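Side-chain contacts in ankyrin repeat domain protein (Legionella pneumophila subsp. pneumophila, PDB 6MCA), which acts as a Legionella core effector that interacts with the host LARP7 component of the 7SK snRNP complex and has a cysteine protease-like part: residues K196-R201 / K388-D393; E189-V194 / N351-V356; V124-V129 / D152-K157; R200-S205 / R209-Y214. All blocks are in the same frame, centred on the assembly; numbering follows the deposited sequence. Where two conformers were deposited one is given.

Contact 1 of 4, residues K196-R201 / K388-D393; sequences KDSLRR and KDRALD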
loop_
_atom_site.group_PDB
_atom_site.type_symbol
_atom_site.label_atom_id
_atom_site.label_comp_id
_atom_site.label_asym_id
_atom_site.label_seq_id
_atom_site.Cartn_x
_atom_site.Cartn_y
_atom_site.Cartn_z
ATOM N N LYS A 196 4.850 6.450 -3.248
ATOM C CA LYS A 196 6.170 7.004 -3.540
ATOM C C LYS A 196 6.674 6.525 -4.898
ATOM O O LYS A 196 7.188 7.318 -5.702
ATOM C CB LYS A 196 7.153 6.632 -2.430
ATOM C CG LYS A 196 8.534 7.228 -2.622
ATOM C CD LYS A 196 9.522 6.674 -1.614
ATOM C CE LYS A 196 10.945 7.036 -1.997
ATOM N NZ LYS A 196 11.943 6.409 -1.086
ATOM N N ASP A 197 6.519 5.227 -5.181
ATOM C CA ASP A 197 6.984 4.697 -6.460
ATOM C C ASP A 197 6.197 5.286 -7.629
ATOM O O ASP A 197 6.759 5.537 -8.703
ATOM C CB ASP A 197 6.890 3.173 -6.464
ATOM C CG ASP A 197 7.460 2.564 -7.726
ATOM O OD1 ASP A 197 8.703 2.520 -7.855
ATOM O OD2 ASP A 197 6.668 2.131 -8.590
ATOM N N SER A 198 4.896 5.519 -7.436
ATOM C CA SER A 198 4.074 6.106 -8.485
ATOM C C SER A 198 4.488 7.540 -8.768
ATOM O O SER A 198 4.532 7.958 -9.927
ATOM C CB SER A 198 2.600 6.038 -8.091
ATOM O OG SER A 198 1.814 6.905 -8.889
ATOM N N LEU A 199 4.797 8.311 -7.723
ATOM C CA LEU A 199 5.309 9.661 -7.941
ATOM C C LEU A 199 6.636 9.630 -8.692
ATOM O O LEU A 199 6.860 10.427 -9.616
ATOM C CB LEU A 199 5.465 10.388 -6.605
ATOM C CG LEU A 199 4.170 10.777 -5.892
ATOM C CD1 LEU A 199 4.476 11.383 -4.534
ATOM C CD2 LEU A 199 3.356 11.741 -6.744
ATOM N N ARG A 200 7.527 8.709 -8.306
ATOM C CA ARG A 200 8.811 8.584 -8.990
ATOM C C ARG A 200 8.618 8.286 -10.472
ATOM O O ARG A 200 9.265 8.898 -11.331
ATOM C CB ARG A 200 9.654 7.490 -8.333
ATOM C CG ARG A 200 10.966 7.220 -9.051
ATOM C CD ARG A 200 11.634 5.954 -8.540
ATOM N NE ARG A 200 10.908 4.749 -8.935
ATOM C CZ ARG A 200 11.050 4.144 -10.108
ATOM N NH1 ARG A 200 11.891 4.630 -11.009
ATOM N NH2 ARG A 200 10.349 3.051 -10.381
ATOM N N ARG A 201 7.732 7.340 -10.791
ATOM C CA ARG A 201 7.448 7.038 -12.190
ATOM C C ARG A 201 6.779 8.212 -12.890
ATOM O O ARG A 201 7.006 8.434 -14.086
ATOM C CB ARG A 201 6.567 5.794 -12.293
ATOM C CG ARG A 201 7.187 4.542 -11.710
ATOM C CD ARG A 201 6.221 3.370 -11.777
ATOM N NE ARG A 201 6.822 2.145 -11.260
ATOM C CZ ARG A 201 7.607 1.343 -11.969
ATOM N NH1 ARG A 201 7.889 1.636 -13.231
ATOM N NH2 ARG A 201 8.112 0.249 -11.417
ATOM N N LYS A 388 -3.630 5.737 -13.467
ATOM C CA LYS A 388 -4.640 4.822 -13.996
ATOM C C LYS A 388 -4.197 4.247 -15.337
ATOM O O LYS A 388 -4.153 3.020 -15.528
ATOM C CB LYS A 388 -5.978 5.546 -14.157
ATOM C CG LYS A 388 -6.707 5.874 -12.869
ATOM C CD LYS A 388 -8.047 6.526 -13.180
ATOM C CE LYS A 388 -8.792 6.922 -11.918
ATOM N NZ LYS A 388 -10.080 7.603 -12.235
ATOM N N ASP A 389 -3.858 5.132 -16.278
ATOM C CA ASP A 389 -3.472 4.672 -17.608
ATOM C C ASP A 389 -2.175 3.868 -17.577
ATOM O O ASP A 389 -2.020 2.923 -18.356
ATOM C CB ASP A 389 -3.354 5.863 -18.558
ATOM C CG ASP A 389 -4.701 6.489 -18.873
ATOM O OD1 ASP A 389 -5.691 5.737 -19.003
ATOM O OD2 ASP A 389 -4.773 7.731 -18.985
ATOM N N ARG A 390 -1.251 4.206 -16.674
ATOM C CA ARG A 390 0.001 3.462 -16.567
ATOM C C ARG A 390 -0.249 2.032 -16.108
ATOM O O ARG A 390 0.326 1.084 -16.656
ATOM C CB ARG A 390 0.953 4.179 -15.606
ATOM C CG ARG A 390 2.346 3.564 -15.514
ATOM C CD ARG A 390 2.486 2.633 -14.311
ATOM N NE ARG A 390 2.349 3.337 -13.038
ATOM C CZ ARG A 390 2.697 2.825 -11.861
ATOM N NH1 ARG A 390 3.204 1.601 -11.792
ATOM N NH2 ARG A 390 2.539 3.535 -10.752
ATOM N N ALA A 391 -1.096 1.859 -15.091
ATOM C CA ALA A 391 -1.410 0.512 -14.622
ATOM C C ALA A 391 -2.131 -0.290 -15.699
ATOM O O ALA A 391 -1.839 -1.481 -15.904
ATOM C CB ALA A 391 -2.247 0.586 -13.346
ATOM N N LEU A 392 -3.071 0.347 -16.405
ATOM C CA LEU A 392 -3.758 -0.342 -17.494
ATOM C C LEU A 392 -2.778 -0.780 -18.580
ATOM O O LEU A 392 -2.860 -1.908 -19.089
ATOM C CB LEU A 392 -4.845 0.561 -18.077
ATOM C CG LEU A 392 -5.686 -0.016 -19.216
ATOM C CD1 LEU A 392 -6.306 -1.338 -18.804
ATOM C CD2 LEU A 392 -6.762 0.972 -19.631
ATOM N N ASP A 393 -1.835 0.097 -18.940
ATOM C CA ASP A 393 -0.843 -0.243 -19.954
ATOM C C ASP A 393 0.068 -1.369 -19.482
ATOM O O ASP A 393 0.459 -2.229 -20.277
ATOM C CB ASP A 393 -0.019 0.992 -20.318
ATOM C CG ASP A 393 -0.831 2.038 -21.053
ATOM O OD1 ASP A 393 -1.956 1.721 -21.492
ATOM O OD2 ASP A 393 -0.343 3.181 -21.189
HETATM O O HOH W 1 3.824 2.274 -8.309
#

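Contact 2 of 4, residues E189-V194 / N351-V356; sequences EFTVAV and NVQAVV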
loop_
_atom_site.group_PDB
_atom_site.type_symbol
_atom_site.label_atom_id
_atom_site.label_comp_id
_atom_site.label_asym_id
_atom_site.label_seq_id
_atom_site.Cartn_x
_atom_site.Cartn_y
_atom_site.Cartn_z
ATOM N N GLU A 189 1.422 0.451 4.850
ATOM C CA GLU A 189 2.816 0.498 4.414
ATOM C C GLU A 189 2.932 0.239 2.918
ATOM O O GLU A 189 3.702 0.912 2.215
ATOM C CB GLU A 189 3.642 -0.518 5.204
ATOM C CG GLU A 189 3.455 -0.425 6.712
ATOM C CD GLU A 189 4.476 -1.243 7.481
ATOM O OE1 GLU A 189 5.676 -0.902 7.429
ATOM O OE2 GLU A 189 4.076 -2.226 8.139
ATOM N N PHE A 190 2.172 -0.739 2.417
ATOM C CA PHE A 190 2.109 -0.973 0.980
ATOM C C PHE A 190 1.658 0.279 0.243
ATOM O O PHE A 190 2.216 0.624 -0.804
ATOM C CB PHE A 190 1.167 -2.141 0.683
ATOM C CG PHE A 190 0.863 -2.325 -0.778
ATOM C CD1 PHE A 190 1.731 -3.029 -1.596
ATOM C CD2 PHE A 190 -0.294 -1.800 -1.332
ATOM C CE1 PHE A 190 1.455 -3.205 -2.938
ATOM C CE2 PHE A 190 -0.574 -1.969 -2.675
ATOM C CZ PHE A 190 0.302 -2.674 -3.479
ATOM N N THR A 191 0.646 0.971 0.775
ATOM C CA THR A 191 0.138 2.167 0.113
ATOM C C THR A 191 1.193 3.266 0.069
ATOM O O THR A 191 1.372 3.919 -0.965
ATOM C CB THR A 191 -1.127 2.664 0.818
ATOM O OG1 THR A 191 -2.188 1.722 0.613
ATOM C CG2 THR A 191 -1.554 4.014 0.268
ATOM N N VAL A 192 1.906 3.481 1.176
ATOM C CA VAL A 192 2.954 4.500 1.200
ATOM C C VAL A 192 4.029 4.179 0.168
ATOM O O VAL A 192 4.451 5.045 -0.616
ATOM C CB VAL A 192 3.547 4.623 2.615
ATOM C CG1 VAL A 192 4.695 5.619 2.627
ATOM C CG2 VAL A 192 2.472 5.032 3.609
ATOM N N ALA A 193 4.477 2.920 0.144
ATOM C CA ALA A 193 5.518 2.525 -0.800
ATOM C C ALA A 193 5.058 2.703 -2.245
ATOM O O ALA A 193 5.798 3.243 -3.080
ATOM C CB ALA A 193 5.939 1.079 -0.539
ATOM N N VAL A 194 3.833 2.268 -2.551
ATOM C CA VAL A 194 3.357 2.333 -3.927
ATOM C C VAL A 194 3.100 3.775 -4.346
ATOM O O VAL A 194 3.290 4.125 -5.515
ATOM C CB VAL A 194 2.113 1.438 -4.104
ATOM C CG1 VAL A 194 0.832 2.185 -3.757
ATOM C CG2 VAL A 194 2.053 0.890 -5.522
ATOM N N ASN A 351 -7.398 9.210 1.291
ATOM C CA ASN A 351 -6.741 10.086 2.255
ATOM C C ASN A 351 -5.237 10.128 2.021
ATOM O O ASN A 351 -4.619 11.197 2.100
ATOM C CB ASN A 351 -7.049 9.632 3.682
ATOM C CG ASN A 351 -8.460 9.982 4.114
ATOM O OD1 ASN A 351 -9.134 10.791 3.478
ATOM N ND2 ASN A 351 -8.912 9.375 5.205
ATOM N N VAL A 352 -4.629 8.977 1.728
ATOM C CA VAL A 352 -3.195 8.962 1.453
ATOM C C VAL A 352 -2.895 9.660 0.130
ATOM O O VAL A 352 -1.907 10.395 0.014
ATOM C CB VAL A 352 -2.654 7.521 1.472
ATOM C CG1 VAL A 352 -1.162 7.516 1.179
ATOM C CG2 VAL A 352 -2.932 6.870 2.818
ATOM N N GLN A 353 -3.741 9.449 -0.885
ATOM C CA GLN A 353 -3.525 10.110 -2.171
ATOM C C GLN A 353 -3.571 11.625 -2.031
ATOM O O GLN A 353 -2.763 12.338 -2.639
ATOM C CB GLN A 353 -4.563 9.654 -3.201
ATOM C CG GLN A 353 -4.649 8.158 -3.437
ATOM C CD GLN A 353 -3.293 7.499 -3.563
ATOM O OE1 GLN A 353 -2.530 7.792 -4.485
ATOM N NE2 GLN A 353 -2.986 6.600 -2.637
ATOM N N ALA A 354 -4.508 12.137 -1.230
ATOM C CA ALA A 354 -4.676 13.580 -1.088
ATOM C C ALA A 354 -3.484 14.260 -0.429
ATOM O O ALA A 354 -3.424 15.493 -0.433
ATOM C CB ALA A 354 -5.946 13.885 -0.291
ATOM N N VAL A 355 -2.541 13.498 0.131
ATOM C CA VAL A 355 -1.368 14.098 0.761
ATOM C C VAL A 355 -0.550 14.891 -0.251
ATOM O O VAL A 355 0.038 15.926 0.089
ATOM C CB VAL A 355 -0.522 13.004 1.446
ATOM C CG1 VAL A 355 0.862 13.525 1.802
ATOM C CG2 VAL A 355 -1.230 12.486 2.687
ATOM N N VAL A 356 -0.519 14.445 -1.504
ATOM C CA VAL A 356 0.320 15.063 -2.531
ATOM C C VAL A 356 -0.121 16.503 -2.793
ATOM O O VAL A 356 0.700 17.421 -2.626
ATOM C CB VAL A 356 0.329 14.221 -3.821
ATOM C CG1 VAL A 356 1.048 14.961 -4.937
ATOM C CG2 VAL A 356 0.970 12.863 -3.567
#

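Contact 3 of 4, residues V124-V129 / D152-K157; sequences VLVYPV and DFINAK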
loop_
_atom_site.group_PDB
_atom_site.type_symbol
_atom_site.label_atom_id
_atom_site.label_comp_id
_atom_site.label_asym_id
_atom_site.label_seq_id
_atom_site.Cartn_x
_atom_site.Cartn_y
_atom_site.Cartn_z
ATOM N N VAL A 124 7.439 -12.123 -0.560
ATOM C CA VAL A 124 8.664 -11.581 0.022
ATOM C C VAL A 124 9.241 -10.459 -0.834
ATOM O O VAL A 124 9.851 -9.519 -0.310
ATOM C CB VAL A 124 9.682 -12.723 0.229
ATOM C CG1 VAL A 124 11.002 -12.194 0.770
ATOM C CG2 VAL A 124 9.109 -13.781 1.159
ATOM N N LEU A 125 9.046 -10.522 -2.152
ATOM C CA LEU A 125 9.678 -9.578 -3.068
ATOM C C LEU A 125 8.961 -8.236 -3.166
ATOM O O LEU A 125 9.538 -7.295 -3.719
ATOM C CB LEU A 125 9.765 -10.190 -4.469
ATOM C CG LEU A 125 11.008 -10.998 -4.846
ATOM C CD1 LEU A 125 10.803 -11.652 -6.203
ATOM C CD2 LEU A 125 12.245 -10.117 -4.856
ATOM N N VAL A 126 7.736 -8.121 -2.645
ATOM C CA VAL A 126 6.892 -6.964 -2.949
ATOM C C VAL A 126 7.547 -5.670 -2.480
ATOM O O VAL A 126 7.685 -4.707 -3.246
ATOM C CB VAL A 126 5.495 -7.145 -2.331
ATOM C CG1 VAL A 126 4.742 -5.823 -2.324
ATOM C CG2 VAL A 126 4.715 -8.206 -3.090
ATOM N N TYR A 127 7.956 -5.622 -1.215
ATOM C CA TYR A 127 8.489 -4.385 -0.656
ATOM C C TYR A 127 9.862 -4.036 -1.230
ATOM O O TYR A 127 10.103 -2.861 -1.536
ATOM C CB TYR A 127 8.537 -4.462 0.873
ATOM C CG TYR A 127 7.193 -4.205 1.513
ATOM C CD1 TYR A 127 6.574 -2.967 1.397
ATOM C CD2 TYR A 127 6.534 -5.203 2.220
ATOM C CE1 TYR A 127 5.342 -2.726 1.972
ATOM C CE2 TYR A 127 5.300 -4.971 2.800
ATOM C CZ TYR A 127 4.709 -3.731 2.673
ATOM O OH TYR A 127 3.482 -3.497 3.249
ATOM N N PRO A 128 10.793 -4.987 -1.388
ATOM C CA PRO A 128 12.044 -4.640 -2.083
ATOM C C PRO A 128 11.829 -4.185 -3.516
ATOM O O PRO A 128 12.574 -3.323 -3.999
ATOM C CB PRO A 128 12.866 -5.936 -2.015
ATOM C CG PRO A 128 11.910 -7.001 -1.617
ATOM C CD PRO A 128 10.875 -6.329 -0.786
ATOM N N VAL A 129 10.832 -4.735 -4.213
ATOM C CA VAL A 129 10.519 -4.261 -5.557
ATOM C C VAL A 129 10.022 -2.822 -5.508
ATOM O O VAL A 129 10.446 -1.972 -6.301
ATOM C CB VAL A 129 9.491 -5.190 -6.229
ATOM C CG1 VAL A 129 8.870 -4.513 -7.441
ATOM C CG2 VAL A 129 10.143 -6.493 -6.636
ATOM N N ASP A 152 2.591 -8.860 -10.202
ATOM C CA ASP A 152 1.154 -9.017 -10.390
ATOM C C ASP A 152 0.382 -8.562 -9.161
ATOM O O ASP A 152 -0.672 -7.929 -9.291
ATOM C CB ASP A 152 0.821 -10.469 -10.725
ATOM C CG ASP A 152 1.393 -10.906 -12.060
ATOM O OD1 ASP A 152 1.658 -10.028 -12.910
ATOM O OD2 ASP A 152 1.580 -12.125 -12.259
ATOM N N PHE A 153 0.883 -8.869 -7.960
ATOM C CA PHE A 153 0.225 -8.384 -6.751
ATOM C C PHE A 153 0.190 -6.860 -6.727
ATOM O O PHE A 153 -0.862 -6.254 -6.477
ATOM C CB PHE A 153 0.932 -8.924 -5.505
ATOM C CG PHE A 153 0.372 -8.392 -4.212
ATOM C CD1 PHE A 153 -0.688 -9.028 -3.588
ATOM C CD2 PHE A 153 0.906 -7.257 -3.621
ATOM C CE1 PHE A 153 -1.209 -8.541 -2.403
ATOM C CE2 PHE A 153 0.389 -6.765 -2.436
ATOM C CZ PHE A 153 -0.668 -7.409 -1.826
ATOM N N ILE A 154 1.338 -6.226 -6.982
ATOM C CA ILE A 154 1.408 -4.766 -6.955
ATOM C C ILE A 154 0.450 -4.169 -7.977
ATOM O O ILE A 154 -0.308 -3.239 -7.675
ATOM C CB ILE A 154 2.853 -4.295 -7.197
ATOM C CG1 ILE A 154 3.762 -4.743 -6.051
ATOM C CG2 ILE A 154 2.899 -2.781 -7.370
ATOM C CD1 ILE A 154 5.239 -4.600 -6.354
ATOM N N ASN A 155 0.461 -4.705 -9.201
ATOM C CA ASN A 155 -0.379 -4.152 -10.257
ATOM C C ASN A 155 -1.860 -4.344 -9.954
ATOM O O ASN A 155 -2.663 -3.429 -10.168
ATOM C CB ASN A 155 -0.016 -4.788 -11.599
ATOM C CG ASN A 155 -0.981 -4.409 -12.704
ATOM O OD1 ASN A 155 -0.868 -3.339 -13.305
ATOM N ND2 ASN A 155 -1.936 -5.288 -12.982
ATOM N N ALA A 156 -2.242 -5.521 -9.450
ATOM C CA ALA A 156 -3.645 -5.772 -9.142
ATOM C C ALA A 156 -4.134 -4.868 -8.019
ATOM O O ALA A 156 -5.238 -4.315 -8.098
ATOM C CB ALA A 156 -3.849 -7.242 -8.777
ATOM N N LYS A 157 -3.326 -4.698 -6.966
ATOM C CA LYS A 157 -3.721 -3.803 -5.882
ATOM C C LYS A 157 -3.837 -2.365 -6.372
ATOM O O LYS A 157 -4.808 -1.665 -6.050
ATOM C CB LYS A 157 -2.717 -3.899 -4.733
ATOM C CG LYS A 157 -2.768 -5.207 -3.963
ATOM C CD LYS A 157 -4.089 -5.375 -3.233
ATOM C CE LYS A 157 -4.290 -4.284 -2.194
ATOM N NZ LYS A 157 -5.667 -4.310 -1.632
#

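Contact 4 of 4, residues R200-S205 / R209-Y214; sequences RRFISS and RHLRDY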
loop_
_atom_site.group_PDB
_atom_site.type_symbol
_atom_site.label_atom_id
_atom_site.label_comp_id
_atom_site.label_asym_id
_atom_site.label_seq_id
_atom_site.Cartn_x
_atom_site.Cartn_y
_atom_site.Cartn_z
ATOM N N ARG A 200 7.527 8.709 -8.306
ATOM C CA ARG A 200 8.811 8.584 -8.990
ATOM C C ARG A 200 8.618 8.286 -10.472
ATOM O O ARG A 200 9.265 8.898 -11.331
ATOM C CB ARG A 200 9.654 7.490 -8.333
ATOM C CG ARG A 200 10.966 7.220 -9.051
ATOM C CD ARG A 200 11.634 5.954 -8.540
ATOM N NE ARG A 200 10.908 4.749 -8.935
ATOM C CZ ARG A 200 11.050 4.144 -10.108
ATOM N NH1 ARG A 200 11.891 4.630 -11.009
ATOM N NH2 ARG A 200 10.349 3.051 -10.381
ATOM N N ARG A 201 7.732 7.340 -10.791
ATOM C CA ARG A 201 7.448 7.038 -12.190
ATOM C C ARG A 201 6.779 8.212 -12.890
ATOM O O ARG A 201 7.006 8.434 -14.086
ATOM C CB ARG A 201 6.567 5.794 -12.293
ATOM C CG ARG A 201 7.187 4.542 -11.710
ATOM C CD ARG A 201 6.221 3.370 -11.777
ATOM N NE ARG A 201 6.822 2.145 -11.260
ATOM C CZ ARG A 201 7.607 1.343 -11.969
ATOM N NH1 ARG A 201 7.889 1.636 -13.231
ATOM N NH2 ARG A 201 8.112 0.249 -11.417
ATOM N N PHE A 202 5.958 8.972 -12.163
ATOM C CA PHE A 202 5.213 10.071 -12.762
ATOM C C PHE A 202 6.147 11.178 -13.228
ATOM O O PHE A 202 6.072 11.620 -14.380
ATOM C CB PHE A 202 4.194 10.603 -11.756
ATOM C CG PHE A 202 3.413 11.784 -12.246
ATOM C CD1 PHE A 202 2.554 11.666 -13.326
ATOM C CD2 PHE A 202 3.529 13.013 -11.618
ATOM C CE1 PHE A 202 1.830 12.754 -13.775
ATOM C CE2 PHE A 202 2.807 14.104 -12.061
ATOM C CZ PHE A 202 1.957 13.974 -13.141
ATOM N N ILE A 203 7.048 11.631 -12.350
ATOM C CA ILE A 203 7.962 12.709 -12.732
ATOM C C ILE A 203 9.054 12.244 -13.683
ATOM O O ILE A 203 9.859 13.066 -14.137
ATOM C CB ILE A 203 8.612 13.366 -11.499
ATOM C CG1 ILE A 203 9.429 12.350 -10.709
ATOM C CG2 ILE A 203 7.551 13.993 -10.609
ATOM C CD1 ILE A 203 10.086 12.940 -9.479
ATOM N N SER A 204 9.100 10.954 -14.012
ATOM C CA SER A 204 10.083 10.415 -14.939
ATOM C C SER A 204 9.487 10.060 -16.291
ATOM O O SER A 204 10.212 9.578 -17.167
ATOM C CB SER A 204 10.747 9.178 -14.334
ATOM O OG SER A 204 9.883 8.057 -14.383
ATOM N N SER A 205 8.188 10.260 -16.478
ATOM C CA SER A 205 7.551 9.955 -17.749
ATOM C C SER A 205 7.790 11.087 -18.740
ATOM O O SER A 205 7.830 12.262 -18.365
ATOM C CB SER A 205 6.051 9.732 -17.552
ATOM O OG SER A 205 5.430 9.309 -18.754
ATOM N N ARG A 209 6.720 15.950 -19.107
ATOM C CA ARG A 209 7.829 16.902 -19.111
ATOM C C ARG A 209 7.345 18.338 -18.929
ATOM O O ARG A 209 8.036 19.150 -18.302
ATOM C CB ARG A 209 8.650 16.759 -20.397
ATOM C CG ARG A 209 8.133 17.540 -21.593
ATOM C CD ARG A 209 9.216 17.707 -22.649
ATOM N NE ARG A 209 10.028 18.900 -22.418
ATOM C CZ ARG A 209 9.995 19.986 -23.184
ATOM N NH1 ARG A 209 9.191 20.032 -24.237
ATOM N NH2 ARG A 209 10.768 21.025 -22.899
ATOM N N HIS A 210 6.146 18.658 -19.425
ATOM C CA HIS A 210 5.600 19.999 -19.252
ATOM C C HIS A 210 5.336 20.345 -17.793
ATOM O O HIS A 210 5.027 21.505 -17.496
ATOM C CB HIS A 210 4.308 20.149 -20.062
ATOM C CG HIS A 210 3.197 19.260 -19.599
ATOM N ND1 HIS A 210 3.061 17.955 -20.023
ATOM C CD2 HIS A 210 2.167 19.489 -18.750
ATOM C CE1 HIS A 210 1.996 17.418 -19.454
ATOM N NE2 HIS A 210 1.436 18.327 -18.677
ATOM N N LEU A 211 5.449 19.378 -16.881
ATOM C CA LEU A 211 5.289 19.616 -15.454
ATOM C C LEU A 211 6.628 19.716 -14.731
ATOM O O LEU A 211 6.663 19.628 -13.499
ATOM C CB LEU A 211 4.438 18.512 -14.829
ATOM C CG LEU A 211 3.049 18.287 -15.432
ATOM C CD1 LEU A 211 2.377 17.084 -14.795
ATOM C CD2 LEU A 211 2.187 19.528 -15.275
ATOM N N ARG A 212 7.725 19.908 -15.474
ATOM C CA ARG A 212 9.056 19.860 -14.871
ATOM C C ARG A 212 9.201 20.854 -13.724
ATOM O O ARG A 212 9.809 20.537 -12.693
ATOM C CB ARG A 212 10.122 20.113 -15.939
ATOM C CG ARG A 212 10.859 18.858 -16.378
ATOM C CD ARG A 212 11.215 18.897 -17.856
ATOM N NE ARG A 212 11.800 20.174 -18.249
ATOM C CZ ARG A 212 12.333 20.414 -19.442
ATOM N NH1 ARG A 212 12.845 21.606 -19.715
ATOM N NH2 ARG A 212 12.355 19.459 -20.363
ATOM N N ASP A 213 8.638 22.057 -13.876
ATOM C CA ASP A 213 8.768 23.079 -12.841
ATOM C C ASP A 213 8.158 22.649 -11.514
ATOM O O ASP A 213 8.527 23.196 -10.469
ATOM C CB ASP A 213 8.123 24.385 -13.306
ATOM C CG ASP A 213 8.910 25.064 -14.410
ATOM O OD1 ASP A 213 10.133 24.826 -14.502
ATOM O OD2 ASP A 213 8.306 25.835 -15.185
ATOM N N TYR A 214 7.241 21.686 -11.527
ATOM C CA TYR A 214 6.607 21.198 -10.312
ATOM C C TYR A 214 7.377 20.058 -9.656
ATOM O O TYR A 214 6.990 19.613 -8.571
ATOM C CB TYR A 214 5.176 20.738 -10.611
ATOM C CG TYR A 214 4.341 21.744 -11.376
ATOM C CD1 TYR A 214 4.449 23.106 -11.121
ATOM C CD2 TYR A 214 3.441 21.330 -12.348
ATOM C CE1 TYR A 214 3.685 24.026 -11.812
ATOM C CE2 TYR A 214 2.672 22.243 -13.045
ATOM C CZ TYR A 214 2.798 23.589 -12.774
ATOM O OH TYR A 214 2.036 24.503 -13.467
#

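Contact 1 of 4, residues K196-R201 / K388-D393
Arg-201 and Arg-390 cross at about a right angle, bringing helix 188-202 up to helix 373-399. The tight part is small. CD of Arg-201 lies over one face of the Arg-390 guanidinium, offset toward its rim and 3.5 Å from Arg-390 NH1. At the edge of the same flat group, Arg-390 NH2 comes within 3.7 Å of Ser-198 CB; the hydroxyl of Ser-198 is bonded to Trp-383. Arg-390 reaches this position by leaving its helix with CG opposite the backbone N (chi1 -175°) and bending at chi2 and chi3. The looser side is hydrated: a water donates to Asp-197 OD2 at 2.9 Å and accepts from Arg-390 NH2 at 3.0 Å, bridging segments 196-201 and 388-393, which share no direct hydrogen bond. That OD2 also takes Arg-201 NE at 2.7 Å, on its syn side but 26° out of the carboxylate plane. The other oxygen, Asp-197 OD1, receives Arg-200 NH2 at 3.1 Å, while Asp-387 forms a salt bridge with Arg-390. The two carboxylates probably offset the closeness of Arg-201 NE and Arg-390 NH1, 3.7 Å apart, so that a methylene of one arginine can rest on the other's guanidinium face.

Contact 2 of 4, residues E189-V194 / N351-V356
Thr-191 and Val-352 carry the apolar part of this buried contact between helix 188-202 and helix 348-353. The methyl CG2 of Thr-191 does all the touching on its side: it lies 3.6 Å from CG1 of Val-352, 3.9 Å from CB of Val-352 and 4.1 Å from CG2 of the same valine, and thus rests against the fork of the isopropyl group. With OG1 of Thr-191 beside the backbone N (chi1 -68°), CG2 is left anti to that N and points across to the valine. Phe-186 touches both residues, and Phe-225 of helix 215-233 covers Val-352 as well as Val-192.

A second kind of approach sets a polar group beside the same methyl. The amide NE2 of Gln-353, on a chain bent at chi2, stands 4.1 Å from Thr-191 CG2, a van der Waals distance.

The hydrogen bonds of these polar groups run elsewhere. Thr-191 OG1 is bonded to the carbonyl of Ile-187 and Gln-353 NE2 to that of Trp-349, in each case four residues back in the chain, so each atom has a local partner and the closest contact across is between methyls. Nearby, Asn-351 ties its helix to Ala-267 of strand 266-273. The whole is a small helix-to-helix packing contact beside an antiparallel sheet; papain-like cysteine proteases also pack a helix on such a sheet, and this arrangement may correspond to theirs.

Contact 3 of 4, residues V124-V129 / D152-K157
Val-126 wedges its forked side chain between Phe-153 and Ile-154, joining helix 126-131, in the ankyrin-repeat region, to the longer helix 147-162. Each methyl of the valine fills a different place: CG2 comes to 4.0 Å from CD2 of Phe-153, approaching the ring obliquely, and CG1 lies 4.0 Å from CG1 of Ile-154. The valine crosses Phe-153 at about a right angle, but it slides past Ile-154 in the opposite direction, so the two aliphatic side chains interleave. Ile-154 is the reciprocal bump. With CG1 beside its backbone N (chi1 -65°) and the chain then extended (chi2 167°), it carries CD1 into the hollow between Val-126 and Val-129, one helical turn apart. The backbones come close here, with Val-126 CA and Ile-154 CA separated by 7.1 Å. The Phe-153 ring is set from further sides too: Lys-157 CG lies 3.7 Å above one face, toward the rim, and Phe-190 of helix 188-202 meets the ring edge-to-face. Leu-147 and Leu-151 extend the apolar patch along Val-129. At the bottom of the hollow, Ile-154 CD1 touches CG1 of Val-129 at 3.8 Å and the carbonyl oxygen of Val-126 at 4.0 Å.

Contact 4 of 4, residues R200-S205 / R209-Y214
Phe-202 and Leu-211 meet where a type I beta turn, Phe-202 to Ser-205, ends helix 188-202 and the 3-10 segment 209-214 leads into helix 215-233. In the first shell, CD1 of Leu-211 comes obliquely to the ring, 3.5 Å from CZ of Phe-202 and 4.1 Å from its CE2, the two side chains crossing at about a right angle. Phe-202 reaches out because its CG stands opposite the backbone N (chi1 177°). In the backbone, Ser-205 O and Arg-209 N, 3.9 Å apart, are near but not bonded. The hydroxyl of Thr-208, just before segment 209-214, is hydrogen-bonded to the carbonyl oxygens of Phe-202 and Ser-205, tying the loop back to the turn. Further out, on helix 373-399, Trp-386 meets the Phe-202 ring edge-to-face, Trp-383 also meets it, and Leu-379 touches Leu-211. The turn is closed by Ser-205 N to Phe-202 O at 3.3 Å and tied to the helix end by Ser-204 OG, which donates to Arg-201 O at 2.9 Å from 41° above the carbonyl plane.

In the fold
Helix 188-202 runs through three of the four contacts: contact 2 uses its first half, contact 1 its later turns and contact 4 its end. Contacts 1 and 2 have centres about 13 Å apart and touch where Leu-199 CD1 meets Val-356 CG2 at 3.9 Å. Contacts 1 and 4 share Arg-200 and Arg-201, their centres being about 12 Å apart. Contact 3 joins from the ankyrin side, because Phe-190 CE1 lies 3.8 Å from Phe-153 CE2 and ties it to contact 2. Tyr-127 also reaches that seam, where its hydroxyl binds a tartaric acid molecule, probably from the crystallisation liquor. Contacts 3 and 4 are farthest from each other, with centres about 23 Å apart.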